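Side-chain contacts in sensor histidine kinase (Rhodopseudomonas palustris, PDB 3VA9), which probably transfers phosphate from ATP to a protein histidine in two-component signalling, and is represented here by its CHASE3-type sensor domain: residues T36-R39 with G40-T44; T48-D51 with S52-A56; D82-R85 with L86-M90; L95-V98 with V99-G102; I112-Q115 with A116-D119. One frame throughout, in Å; residues are numbered along the deposited sequence.

Five local contacts sit along the helices of a four-helix-bundle sensor domain and follow here in chain order. Contact 1 lies on helix 18-44, contact 2 on helix 47-70, contacts 3 and 4 on helix 75-101, and contact 5 at the end of helix 106-116 and in the connection to helix 121-142. Contacts 1, 2 and 4 meet at one end of the bundle: the centre of contact 1 is about 9 Å from that of contact 2 and about 10 Å from that of contact 4. Contact 5 touches contact 4, centres about 12 Å apart, and also contact 1. Contact 3 shares helix 75-101 with contact 4 but touches none of the others, lying across the chain's centre from contacts 1 and 2.

Contact 1: residues T36-R39 with G40-T44; sequences TSER and GFLLT
Glu38 and Leu42, one helical turn apart near the end of helix 18-44, set the pattern of this contact: a carboxylate lying against a branched aliphatic side chain. The two side chains run at a slant to one another, and the touching atoms are Glu38 OE2 and Leu42 CD1, 3.5 Å apart, with Leu42 CG only slightly farther off. Glu38 reaches this position because its chain leaves opposite the backbone N (chi1 165°) and then bends at chi2, which folds the carboxylate along the helix toward the next turn. Leu42 starts with CG beside its own backbone N and presents its CD1 branch to the acid. Beneath them the backbone is regular: Leu42 N donates to Glu38 O at 3.0 Å.

On another side of the helix Leu43 lies back over the preceding turn, its CG 3.4 Å from Arg39 O, while the extended chain of Arg39 runs outward. Thr44 closes the segment differently. Thr44 OG1 donates to Gly40 O at 2.8 Å, and the backbone N of Thr44 binds the same oxygen from the opposite face of the carbonyl plane; OG1 is also linked to Ile46 N in the turn that follows.

Leu95 and Val98 of helix 75-101 and Leu113 of helix 106-116 lie against the carboxylate of Glu38, and Val99 against its CG. In this bundle interior OE2 is buried without a polar partner in the model, an apolar setting that would probably raise the pKa of the carboxylate and favour its protonated form.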
loop_
_atom_site.group_PDB
_atom_site.type_symbol
_atom_site.label_atom_id
_atom_site.label_comp_id
_atom_site.label_asym_id
_atom_site.label_seq_id
_atom_site.Cartn_x
_atom_site.Cartn_y
_atom_site.Cartn_z
ATOM N N THR A 36 -6.908 7.214 -1.086
ATOM C CA THR A 36 -8.164 7.899 -1.342
ATOM C C THR A 36 -8.790 8.427 -0.039
ATOM O O THR A 36 -9.379 9.508 -0.019
ATOM C CB THR A 36 -9.158 7.011 -2.125
ATOM O OG1 THR A 36 -10.118 7.844 -2.783
ATOM C CG2 THR A 36 -9.890 6.042 -1.190
ATOM N N SER A 37 -8.639 7.681 1.052
ATOM C CA SER A 37 -9.209 8.106 2.330
ATOM C C SER A 37 -8.485 9.332 2.875
ATOM O O SER A 37 -9.113 10.260 3.370
ATOM C CB SER A 37 -9.182 6.968 3.349
ATOM O OG SER A 37 -10.037 5.934 2.926
ATOM N N GLU A 38 -7.164 9.332 2.770
ATOM C CA GLU A 38 -6.367 10.479 3.182
ATOM C C GLU A 38 -6.747 11.728 2.383
ATOM O O GLU A 38 -6.915 12.806 2.943
ATOM C CB GLU A 38 -4.873 10.160 3.062
ATOM C CG GLU A 38 -3.965 11.370 3.124
ATOM C CD GLU A 38 -3.656 11.920 1.748
ATOM O OE1 GLU A 38 -2.949 11.229 0.992
ATOM O OE2 GLU A 38 -4.120 13.035 1.418
ATOM N N ARG A 39 -6.898 11.577 1.075
ATOM C CA ARG A 39 -7.354 12.686 0.231
ATOM C C ARG A 39 -8.740 13.170 0.618
ATOM O O ARG A 39 -8.983 14.366 0.674
ATOM C CB ARG A 39 -7.321 12.293 -1.243
ATOM C CG ARG A 39 -5.921 12.008 -1.696
ATOM C CD ARG A 39 -5.821 11.750 -3.178
ATOM N NE ARG A 39 -4.420 11.526 -3.503
ATOM C CZ ARG A 39 -3.962 11.194 -4.700
ATOM N NH1 ARG A 39 -4.801 11.052 -5.725
ATOM N NH2 ARG A 39 -2.657 11.022 -4.865
ATOM N N GLY A 40 -9.644 12.239 0.896
ATOM C CA GLY A 40 -10.981 12.600 1.345
ATOM C C GLY A 40 -10.971 13.390 2.650
ATOM O O GLY A 40 -11.765 14.320 2.821
ATOM N N PHE A 41 -10.064 13.028 3.562
ATOM C CA PHE A 41 -9.912 13.715 4.854
ATOM C C PHE A 41 -9.384 15.139 4.685
ATOM O O PHE A 41 -9.893 16.075 5.309
ATOM C CB PHE A 41 -8.983 12.920 5.784
ATOM C CG PHE A 41 -8.757 13.562 7.139
ATOM C CD1 PHE A 41 -9.831 13.907 7.952
ATOM C CD2 PHE A 41 -7.468 13.796 7.606
ATOM C CE1 PHE A 41 -9.626 14.486 9.204
ATOM C CE2 PHE A 41 -7.255 14.366 8.859
ATOM C CZ PHE A 41 -8.338 14.712 9.660
ATOM N N LEU A 42 -8.364 15.300 3.843
ATOM C CA LEU A 42 -7.845 16.631 3.527
ATOM C C LEU A 42 -8.917 17.522 2.916
ATOM O O LEU A 42 -8.986 18.717 3.208
ATOM C CB LEU A 42 -6.687 16.542 2.541
ATOM C CG LEU A 42 -5.294 16.201 3.033
ATOM C CD1 LEU A 42 -4.316 16.459 1.894
ATOM C CD2 LEU A 42 -4.952 17.054 4.245
ATOM N N LEU A 43 -9.743 16.935 2.053
ATOM C CA LEU A 43 -10.777 17.686 1.345
ATOM C C LEU A 43 -11.924 18.135 2.244
ATOM O O LEU A 43 -12.413 19.260 2.115
ATOM C CB LEU A 43 -11.346 16.841 0.206
ATOM C CG LEU A 43 -10.561 16.861 -1.105
ATOM C CD1 LEU A 43 -11.070 15.757 -2.012
ATOM C CD2 LEU A 43 -10.643 18.247 -1.788
ATOM N N THR A 44 -12.353 17.248 3.143
ATOM C CA THR A 44 -13.612 17.445 3.868
ATOM C C THR A 44 -13.456 17.736 5.353
ATOM O O THR A 44 -14.331 18.350 5.953
ATOM C CB THR A 44 -14.540 16.221 3.746
ATOM O OG1 THR A 44 -13.943 15.097 4.410
ATOM C CG2 THR A 44 -14.811 15.882 2.281
#

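Contact 2: residues T48-D51 with S52-A56; sequences TYRD and SYIRA
The carbonyl oxygen of Thr48 is gripped twice by Ser52, once by the backbone and once by the side chain. Ser52 N donates to Thr48 O at 3.1 Å, the regular helical bond, and Ser52 OG adds a weak one to the same atom, Thr48 O, at 3.3 Å. The hydroxyl can turn back in this way because OG lies beside its own backbone N (chi1 -72°). The setting is the first part of helix 47-70, one of the long helices of the four-helix bundle of this CHASE3-type sensor domain.

The following residues keep the same backbone plan. Tyr53 N bonds to Tyr49 O, Ile54 N to Arg50 O, and Arg55 N to Asp51 O at 2.8 Å. Tyr53 brings its CB to 3.4 Å from Arg50 O, and that oxygen sits near the plane of the ring, at its edge; the ring itself leads away to Leu95 and Val99 of helix 75-101. Ser52, by contrast, faces Ser37 of helix 18-44.

The side chains of Arg50 and Ile54 carry the remaining contact. Arg50 is extended from CG to NE, which sends its guanidinium well clear of the backbone, and its NH1 forms a salt bridge with Glu47. One face of the guanidinium is covered by an apolar neighbour one turn on. Ile54, whose CG1 branch starts beside its backbone N, reaches over this face, and its terminal CD1 comes to 3.5 Å from Arg50 NH1.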
loop_
_atom_site.group_PDB
_atom_site.type_symbol
_atom_site.label_atom_id
_atom_site.label_comp_id
_atom_site.label_asym_id
_atom_site.label_seq_id
_atom_site.Cartn_x
_atom_site.Cartn_y
_atom_site.Cartn_z
ATOM N N THR A 48 -14.491 10.534 9.514
ATOM C CA THR A 48 -14.823 9.250 8.917
ATOM C C THR A 48 -13.810 8.853 7.845
ATOM O O THR A 48 -13.516 7.673 7.667
ATOM C CB THR A 48 -16.244 9.272 8.320
ATOM O OG1 THR A 48 -17.200 9.205 9.384
ATOM C CG2 THR A 48 -16.460 8.092 7.400
ATOM N N TYR A 49 -13.271 9.837 7.132
ATOM C CA TYR A 49 -12.286 9.544 6.089
ATOM C C TYR A 49 -10.946 9.188 6.724
ATOM O O TYR A 49 -10.236 8.300 6.250
ATOM C CB TYR A 49 -12.133 10.708 5.110
ATOM C CG TYR A 49 -13.348 10.937 4.238
ATOM C CD1 TYR A 49 -13.529 10.218 3.070
ATOM C CD2 TYR A 49 -14.311 11.876 4.585
ATOM C CE1 TYR A 49 -14.631 10.419 2.270
ATOM C CE2 TYR A 49 -15.420 12.086 3.790
ATOM C CZ TYR A 49 -15.572 11.355 2.631
ATOM O OH TYR A 49 -16.673 11.551 1.830
ATOM N N ARG A 50 -10.613 9.878 7.809
ATOM C CA ARG A 50 -9.440 9.516 8.589
ATOM C C ARG A 50 -9.544 8.090 9.130
ATOM O O ARG A 50 -8.593 7.315 9.038
ATOM C CB ARG A 50 -9.209 10.499 9.728
ATOM C CG ARG A 50 -7.857 10.317 10.386
ATOM C CD ARG A 50 -7.529 11.444 11.348
ATOM N NE ARG A 50 -6.322 11.113 12.090
ATOM C CZ ARG A 50 -6.309 10.321 13.152
ATOM N NH1 ARG A 50 -7.452 9.814 13.596
ATOM N NH2 ARG A 50 -5.165 10.045 13.775
ATOM N N ASP A 51 -10.696 7.745 9.692
ATOM C CA ASP A 51 -10.923 6.380 10.162
ATOM C C ASP A 51 -10.664 5.366 9.040
ATOM O O ASP A 51 -9.997 4.347 9.251
ATOM C CB ASP A 51 -12.347 6.228 10.704
ATOM C CG ASP A 51 -12.578 7.033 11.982
ATOM O OD1 ASP A 51 -11.585 7.476 12.589
ATOM O OD2 ASP A 51 -13.753 7.226 12.373
ATOM N N SER A 52 -11.178 5.662 7.848
ATOM C CA SER A 52 -10.951 4.808 6.686
ATOM C C SER A 52 -9.474 4.689 6.323
ATOM O O SER A 52 -9.011 3.617 5.941
ATOM C CB SER A 52 -11.762 5.305 5.485
ATOM O OG SER A 52 -13.134 5.023 5.696
ATOM N N TYR A 53 -8.731 5.787 6.435
ATOM C CA TYR A 53 -7.294 5.732 6.203
ATOM C C TYR A 53 -6.660 4.789 7.216
ATOM O O TYR A 53 -5.888 3.909 6.848
ATOM C CB TYR A 53 -6.648 7.126 6.291
ATOM C CG TYR A 53 -5.147 7.068 6.500
ATOM C CD1 TYR A 53 -4.286 6.851 5.432
ATOM C CD2 TYR A 53 -4.596 7.196 7.769
ATOM C CE1 TYR A 53 -2.925 6.774 5.615
ATOM C CE2 TYR A 53 -3.226 7.122 7.966
ATOM C CZ TYR A 53 -2.401 6.907 6.887
ATOM O OH TYR A 53 -1.044 6.833 7.076
ATOM N N ILE A 54 -6.993 4.977 8.493
ATOM C CA ILE A 54 -6.489 4.109 9.566
ATOM C C ILE A 54 -6.836 2.638 9.319
ATOM O O ILE A 54 -5.980 1.763 9.441
ATOM C CB ILE A 54 -7.014 4.551 10.955
ATOM C CG1 ILE A 54 -6.334 5.849 11.392
ATOM C CG2 ILE A 54 -6.796 3.456 12.014
ATOM C CD1 ILE A 54 -7.044 6.539 12.517
ATOM N N ARG A 55 -8.086 2.379 8.942
ATOM C CA ARG A 55 -8.524 1.020 8.635
ATOM C C ARG A 55 -7.731 0.399 7.479
ATOM O O ARG A 55 -7.260 -0.738 7.575
ATOM C CB ARG A 55 -10.025 0.983 8.330
ATOM C CG ARG A 55 -10.547 -0.423 8.102
ATOM C CD ARG A 55 -12.005 -0.460 7.669
ATOM N NE ARG A 55 -12.478 -1.842 7.622
ATOM C CZ ARG A 55 -13.647 -2.235 7.122
ATOM N NH1 ARG A 55 -14.494 -1.353 6.605
ATOM N NH2 ARG A 55 -13.969 -3.522 7.136
ATOM N N ALA A 56 -7.583 1.146 6.390
ATOM C CA ALA A 56 -6.828 0.658 5.245
ATOM C C ALA A 56 -5.352 0.432 5.610
ATOM O O ALA A 56 -4.756 -0.572 5.227
ATOM C CB ALA A 56 -6.959 1.626 4.065
#

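Contact 3: residues D82-R85 with L86-M90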
loop_
_atom_site.group_PDB
_atom_site.type_symbol
_atom_site.label_atom_id
_atom_site.label_comp_id
_atom_site.label_asym_id
_atom_site.label_seq_id
_atom_site.Cartn_x
_atom_site.Cartn_y
_atom_site.Cartn_z
ATOM N N ASP A 82 9.423 -8.687 0.664
ATOM C CA ASP A 82 10.272 -7.777 1.421
ATOM C C ASP A 82 10.362 -6.446 0.698
ATOM O O ASP A 82 10.200 -5.386 1.301
ATOM C CB ASP A 82 11.675 -8.352 1.595
ATOM C CG ASP A 82 11.734 -9.420 2.653
ATOM O OD1 ASP A 82 10.798 -9.480 3.477
ATOM O OD2 ASP A 82 12.719 -10.194 2.661
ATOM N N GLU A 83 10.614 -6.516 -0.604
ATOM C CA GLU A 83 10.742 -5.319 -1.431
ATOM C C GLU A 83 9.458 -4.488 -1.483
ATOM O O GLU A 83 9.497 -3.273 -1.271
ATOM C CB GLU A 83 11.240 -5.695 -2.830
ATOM C CG GLU A 83 12.709 -6.111 -2.821
ATOM C CD GLU A 83 13.052 -7.187 -3.842
ATOM O OE1 GLU A 83 12.288 -7.374 -4.814
ATOM O OE2 GLU A 83 14.102 -7.844 -3.666
ATOM N N LEU A 84 8.328 -5.142 -1.747
ATOM C CA LEU A 84 7.027 -4.468 -1.720
ATOM C C LEU A 84 6.827 -3.742 -0.384
ATOM O O LEU A 84 6.444 -2.571 -0.346
ATOM C CB LEU A 84 5.890 -5.473 -1.933
ATOM C CG LEU A 84 4.480 -4.903 -1.745
ATOM C CD1 LEU A 84 4.164 -3.901 -2.840
ATOM C CD2 LEU A 84 3.425 -6.007 -1.712
ATOM N N ARG A 85 7.108 -4.452 0.705
ATOM C CA ARG A 85 6.922 -3.932 2.058
ATOM C C ARG A 85 7.736 -2.677 2.340
ATOM O O ARG A 85 7.255 -1.755 3.002
ATOM C CB ARG A 85 7.291 -4.997 3.087
ATOM C CG ARG A 85 7.037 -4.547 4.504
ATOM C CD ARG A 85 5.880 -5.327 5.089
ATOM N NE ARG A 85 5.170 -4.590 6.127
ATOM C CZ ARG A 85 4.488 -5.178 7.104
ATOM N NH1 ARG A 85 4.450 -6.504 7.175
ATOM N NH2 ARG A 85 3.854 -4.445 8.008
ATOM N N LEU A 86 8.977 -2.657 1.859
ATOM C CA LEU A 86 9.799 -1.458 1.932
ATOM C C LEU A 86 9.066 -0.299 1.267
ATOM O O LEU A 86 8.967 0.799 1.826
ATOM C CB LEU A 86 11.155 -1.678 1.244
ATOM C CG LEU A 86 12.080 -0.450 1.130
ATOM C CD1 LEU A 86 12.396 0.123 2.509
ATOM C CD2 LEU A 86 13.373 -0.784 0.393
ATOM N N LEU A 87 8.561 -0.557 0.065
ATOM C CA LEU A 87 7.878 0.461 -0.728
ATOM C C LEU A 87 6.586 0.911 -0.047
ATOM O O LEU A 87 6.299 2.102 0.009
ATOM C CB LEU A 87 7.592 -0.062 -2.145
ATOM C CG LEU A 87 8.799 -0.289 -3.078
ATOM C CD1 LEU A 87 8.410 -1.051 -4.343
ATOM C CD2 LEU A 87 9.487 1.020 -3.445
ATOM N N THR A 88 5.812 -0.037 0.482
ATOM C CA THR A 88 4.552 0.319 1.143
ATOM C C THR A 88 4.789 1.045 2.476
ATOM O O THR A 88 4.021 1.929 2.839
ATOM C CB THR A 88 3.584 -0.890 1.316
ATOM O OG1 THR A 88 4.183 -1.889 2.146
ATOM C CG2 THR A 88 3.242 -1.505 -0.024
ATOM N N ASP A 89 5.856 0.682 3.193
ATOM C CA ASP A 89 6.243 1.417 4.402
ATOM C C ASP A 89 6.619 2.886 4.113
ATOM O O ASP A 89 6.210 3.799 4.834
ATOM C CB ASP A 89 7.388 0.704 5.149
ATOM C CG ASP A 89 6.902 -0.439 6.053
ATOM O OD1 ASP A 89 5.702 -0.799 6.019
ATOM O OD2 ASP A 89 7.736 -0.986 6.807
ATOM N N MET A 90 7.400 3.118 3.063
ATOM C CA MET A 90 7.732 4.488 2.678
ATOM C C MET A 90 6.478 5.264 2.248
ATOM O O MET A 90 6.329 6.432 2.567
ATOM C CB MET A 90 8.773 4.501 1.556
ATOM C CG MET A 90 10.080 3.777 1.894
ATOM S SD MET A 90 11.181 3.624 0.462
ATOM C CE MET A 90 11.391 5.349 0.056
#
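Arg85 and Asp89 face each other across one turn of helix, and the arginine can be followed outward atom by atom. Arg85 CB begins against the backbone, 3.1 Å from Leu86 N, and Arg85 CG, set opposite its own backbone N (chi1 -176°), is still 3.8 Å from Leu86 N. At chi2 the chain bends and runs outward from the helix, where Asp89, reaching back over the turn, brings OD1 to NE. Arg85 NE and Asp89 OD1 make a long salt bridge of 3.8 Å. The carboxylate oxygen lies in the guanidinium plane, at its edge, but the two flat groups are turned 76° apart, so the pair meets by a single nitrogen and a single oxygen. Along its way the side chain lies on Ala61 and Leu64 of helix 47-70, and at the tip it turns to a second acid: NH1 forms a salt bridge with Asp65.

That salt bridge joins helix 75-101 to helix 47-70 in the four-helix bundle. Asp82 likewise pairs with Arg68 of helix 47-70, while Leu84 packs inward on Leu64 of that helix and on Ser128 and Leu129 of helix 121-142.

Asp89 is itself drawn back over the preceding turn. Asp89 N bonds to Arg85 O at 2.8 Å, and the carboxylate carbon Asp89 CG stands 3.3 Å from Arg85 O. Beside it, Thr88 turns its methyl CG2 toward Leu84, 3.8 Å from the CD1 branch, as the two side chains run askew to one another, while Thr88 N binds Leu84 O at 2.7 Å.

Contact 4: residues L95-V98 with V99-G102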
loop_
_atom_site.group_PDB
_atom_site.type_symbol
_atom_site.label_atom_id
_atom_site.label_comp_id
_atom_site.label_asym_id
_atom_site.label_seq_id
_atom_site.Cartn_x
_atom_site.Cartn_y
_atom_site.Cartn_z
ATOM N N LEU A 95 1.811 9.323 3.364
ATOM C CA LEU A 95 0.392 9.603 3.613
ATOM C C LEU A 95 0.112 10.006 5.063
ATOM O O LEU A 95 -0.647 10.941 5.324
ATOM C CB LEU A 95 -0.451 8.367 3.276
ATOM C CG LEU A 95 -0.387 7.820 1.851
ATOM C CD1 LEU A 95 -1.304 6.602 1.698
ATOM C CD2 LEU A 95 -0.746 8.913 0.820
ATOM N N GLY A 96 0.730 9.289 6.000
ATOM C CA GLY A 96 0.552 9.549 7.423
ATOM C C GLY A 96 1.001 10.948 7.804
ATOM O O GLY A 96 0.423 11.575 8.690
ATOM N N ARG A 97 2.033 11.446 7.132
ATOM C CA ARG A 97 2.528 12.797 7.402
ATOM C C ARG A 97 1.522 13.834 6.897
ATOM O O ARG A 97 1.259 14.833 7.561
ATOM C CB ARG A 97 3.903 13.000 6.751
ATOM C CG ARG A 97 4.510 14.397 6.891
ATOM C CD ARG A 97 4.644 14.839 8.353
ATOM N NE ARG A 97 5.010 13.742 9.243
ATOM C CZ ARG A 97 4.758 13.731 10.551
ATOM N NH1 ARG A 97 4.147 14.763 11.115
ATOM N NH2 ARG A 97 5.109 12.687 11.298
ATOM N N VAL A 98 0.967 13.582 5.714
ATOM C CA VAL A 98 -0.046 14.445 5.128
ATOM C C VAL A 98 -1.313 14.458 5.988
ATOM O O VAL A 98 -1.910 15.508 6.209
ATOM C CB VAL A 98 -0.440 13.959 3.732
ATOM C CG1 VAL A 98 -1.616 14.770 3.212
ATOM C CG2 VAL A 98 0.753 14.025 2.776
ATOM N N VAL A 99 -1.716 13.279 6.449
ATOM C CA VAL A 99 -2.870 13.118 7.334
ATOM C C VAL A 99 -2.631 13.859 8.653
ATOM O O VAL A 99 -3.551 14.453 9.224
ATOM C CB VAL A 99 -3.146 11.614 7.607
ATOM C CG1 VAL A 99 -3.947 11.414 8.867
ATOM C CG2 VAL A 99 -3.847 10.977 6.422
ATOM N N GLU A 100 -1.384 13.837 9.117
ATOM C CA GLU A 100 -1.003 14.522 10.350
ATOM C C GLU A 100 -1.103 16.039 10.226
ATOM O O GLU A 100 -1.644 16.704 11.110
ATOM C CB GLU A 100 0.406 14.116 10.791
ATOM C CG GLU A 100 0.439 12.840 11.607
ATOM C CD GLU A 100 -0.290 12.979 12.933
ATOM O OE1 GLU A 100 -0.231 14.072 13.538
ATOM O OE2 GLU A 100 -0.914 11.993 13.376
ATOM N N LEU A 101 -0.576 16.581 9.132
ATOM C CA LEU A 101 -0.726 18.003 8.854
ATOM C C LEU A 101 -2.212 18.342 8.688
ATOM O O LEU A 101 -2.706 19.289 9.289
ATOM C CB LEU A 101 0.091 18.414 7.629
ATOM C CG LEU A 101 1.608 18.416 7.856
ATOM C CD1 LEU A 101 2.371 18.495 6.536
ATOM C CD2 LEU A 101 2.027 19.548 8.804
ATOM N N GLY A 102 -2.919 17.561 7.880
ATOM C CA GLY A 102 -4.371 17.608 7.870
ATOM C C GLY A 102 -5.001 18.858 7.283
ATOM O O GLY A 102 -4.301 19.812 6.942
#
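Arg97 folds forward over Glu100, three residues further along helix 75-101. Its chain leaves opposite the backbone N (chi1 177°), then bends at chi2 and again at chi3, and the double bend lays one face of the guanidinium over Glu100 CG. The closest side-chain approach is between Arg97 NH1 and Glu100 CB, at 3.8 Å. Glu100 is bent at chi2 in its turn. Arg97 NH1 and Glu100 OE1 remain 5.1 Å apart; the guanidinium thus rests on the methylenes of Glu100, not on its carboxylate.

The buried side of this helix belongs to the core of the four-helix bundle, where Val98 meets Leu42 of helix 18-44 and Ile112 of helix 106-116. Val99 keeps its CG2 branch beside its backbone N, and this methyl leans back to 3.4 Å from Leu95 O, the oxygen that also accepts from Val99 N at 2.8 Å. Leu101 likewise starts with CG beside its backbone N (chi1 -71°), which puts Leu101 CG 3.6 Å from Arg97 O.

Gly102 leaves the helix with a positive phi of 70°, a conformation that favours glycine. Gly102 N still donates to Val98 O, at 2.8 Å.

Contact 5: residues I112-Q115 with A116-D119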
loop_
_atom_site.group_PDB
_atom_site.type_symbol
_atom_site.label_atom_id
_atom_site.label_comp_id
_atom_site.label_asym_id
_atom_site.label_seq_id
_atom_site.Cartn_x
_atom_site.Cartn_y
_atom_site.Cartn_z
ATOM N N ILE A 112 3.339 19.026 1.036
ATOM C CA ILE A 112 3.916 17.723 1.324
ATOM C C ILE A 112 3.381 16.635 0.400
ATOM O O ILE A 112 4.151 15.830 -0.106
ATOM C CB ILE A 112 3.703 17.337 2.797
ATOM C CG1 ILE A 112 4.509 18.284 3.688
ATOM C CG2 ILE A 112 4.074 15.877 3.039
ATOM C CD1 ILE A 112 5.945 18.507 3.203
ATOM N N LEU A 113 2.070 16.628 0.173
ATOM C CA LEU A 113 1.459 15.703 -0.787
ATOM C C LEU A 113 2.100 15.817 -2.162
ATOM O O LEU A 113 2.329 14.813 -2.836
ATOM C CB LEU A 113 -0.048 15.943 -0.905
ATOM C CG LEU A 113 -0.852 14.971 -1.781
ATOM C CD1 LEU A 113 -2.300 14.876 -1.303
ATOM C CD2 LEU A 113 -0.800 15.353 -3.269
ATOM N N GLU A 114 2.388 17.041 -2.582
ATOM C CA GLU A 114 3.024 17.255 -3.881
ATOM C C GLU A 114 4.526 16.908 -3.893
ATOM O O GLU A 114 5.014 16.313 -4.854
ATOM C CB GLU A 114 2.728 18.663 -4.394
ATOM C CG GLU A 114 1.239 18.838 -4.713
ATOM C CD GLU A 114 0.854 20.254 -5.117
ATOM O OE1 GLU A 114 1.755 21.106 -5.262
ATOM O OE2 GLU A 114 -0.359 20.513 -5.284
ATOM N N GLN A 115 5.239 17.242 -2.821
ATOM C CA GLN A 115 6.637 16.816 -2.664
ATOM C C GLN A 115 6.785 15.293 -2.694
ATOM O O GLN A 115 7.735 14.770 -3.271
ATOM C CB GLN A 115 7.233 17.340 -1.354
ATOM C CG GLN A 115 7.328 18.847 -1.263
ATOM C CD GLN A 115 8.455 19.414 -2.100
ATOM O OE1 GLN A 115 9.169 18.676 -2.782
ATOM N NE2 GLN A 115 8.626 20.732 -2.046
ATOM N N ALA A 116 5.844 14.593 -2.062
ATOM C CA ALA A 116 5.866 13.130 -2.002
ATOM C C ALA A 116 5.770 12.489 -3.386
ATOM O O ALA A 116 6.204 11.350 -3.578
ATOM C CB ALA A 116 4.744 12.607 -1.083
ATOM N N ARG A 117 5.208 13.234 -4.337
ATOM C CA ARG A 117 4.998 12.762 -5.713
ATOM C C ARG A 117 6.279 12.373 -6.439
ATOM O O ARG A 117 6.264 11.482 -7.273
ATOM C CB ARG A 117 4.284 13.824 -6.561
ATOM C CG ARG A 117 2.873 14.171 -6.130
ATOM C CD ARG A 117 2.319 15.338 -6.962
ATOM N NE ARG A 117 2.006 14.935 -8.330
ATOM C CZ ARG A 117 2.373 15.603 -9.419
ATOM N NH1 ARG A 117 3.073 16.725 -9.312
ATOM N NH2 ARG A 117 2.038 15.147 -10.618
ATOM N N VAL A 118 7.381 13.047 -6.130
ATOM C CA VAL A 118 8.616 12.854 -6.881
ATOM C C VAL A 118 9.202 11.459 -6.696
ATOM O O VAL A 118 10.065 11.033 -7.464
ATOM C CB VAL A 118 9.687 13.922 -6.524
ATOM C CG1 VAL A 118 9.069 15.317 -6.535
ATOM C CG2 VAL A 118 10.325 13.628 -5.170
ATOM N N ASP A 119 8.736 10.746 -5.676
ATOM C CA ASP A 119 9.274 9.424 -5.380
ATOM C C ASP A 119 8.570 8.324 -6.170
ATOM O O ASP A 119 9.091 7.219 -6.293
ATOM C CB ASP A 119 9.217 9.146 -3.875
ATOM C CG ASP A 119 10.025 10.148 -3.071
ATOM O OD1 ASP A 119 11.268 10.153 -3.205
ATOM O OD2 ASP A 119 9.416 10.936 -2.317
HETATM O O HOH W 1 9.717 13.411 -1.358
#
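Arg117 lies back over Glu114 and Leu113 where helix 106-116, a short helix beside the long ones of the four-helix bundle, gives way to the connection into helix 121-142. Its aliphatic chain forms the first shell. Arg117 CB stands 3.1 Å from Glu114 O, and Arg117 CG, placed beside the backbone N, comes to 3.4 Å from Leu113 O. Further along, Arg117 CD lies 3.7 Å from Glu114 CA before the chain bends at chi3. The charged ends of the two residues do not join: Glu114 OE1 and Arg117 NH1 are 6.1 Å apart.

Behind these contacts the backbone bonds change character. Ala116 N donates to Ile112 O four residues earlier, as in an alpha helix. Arg117 N instead reaches only three residues back, to Glu114 O at 3.1 Å, and approaches that oxygen from well above the carbonyl plane, 67° out of it. Val118 N makes a weak bond of the same span to Gln115 O. Val118 CG2, set between its backbone N and carbonyl carbon, lies 3.4 Å from Gln115 O.

Further out, Ile112 packs on Leu101 of helix 75-101 and Leu113 on Leu42 of helix 18-44. On the far end of the connection, Asp119 holds Arg124 of helix 121-142 through its backbone oxygen. A water ties this residue to the turn before it, donating to Asp119 OD2 at 2.7 Å and to Gln115 O at 3.1 Å.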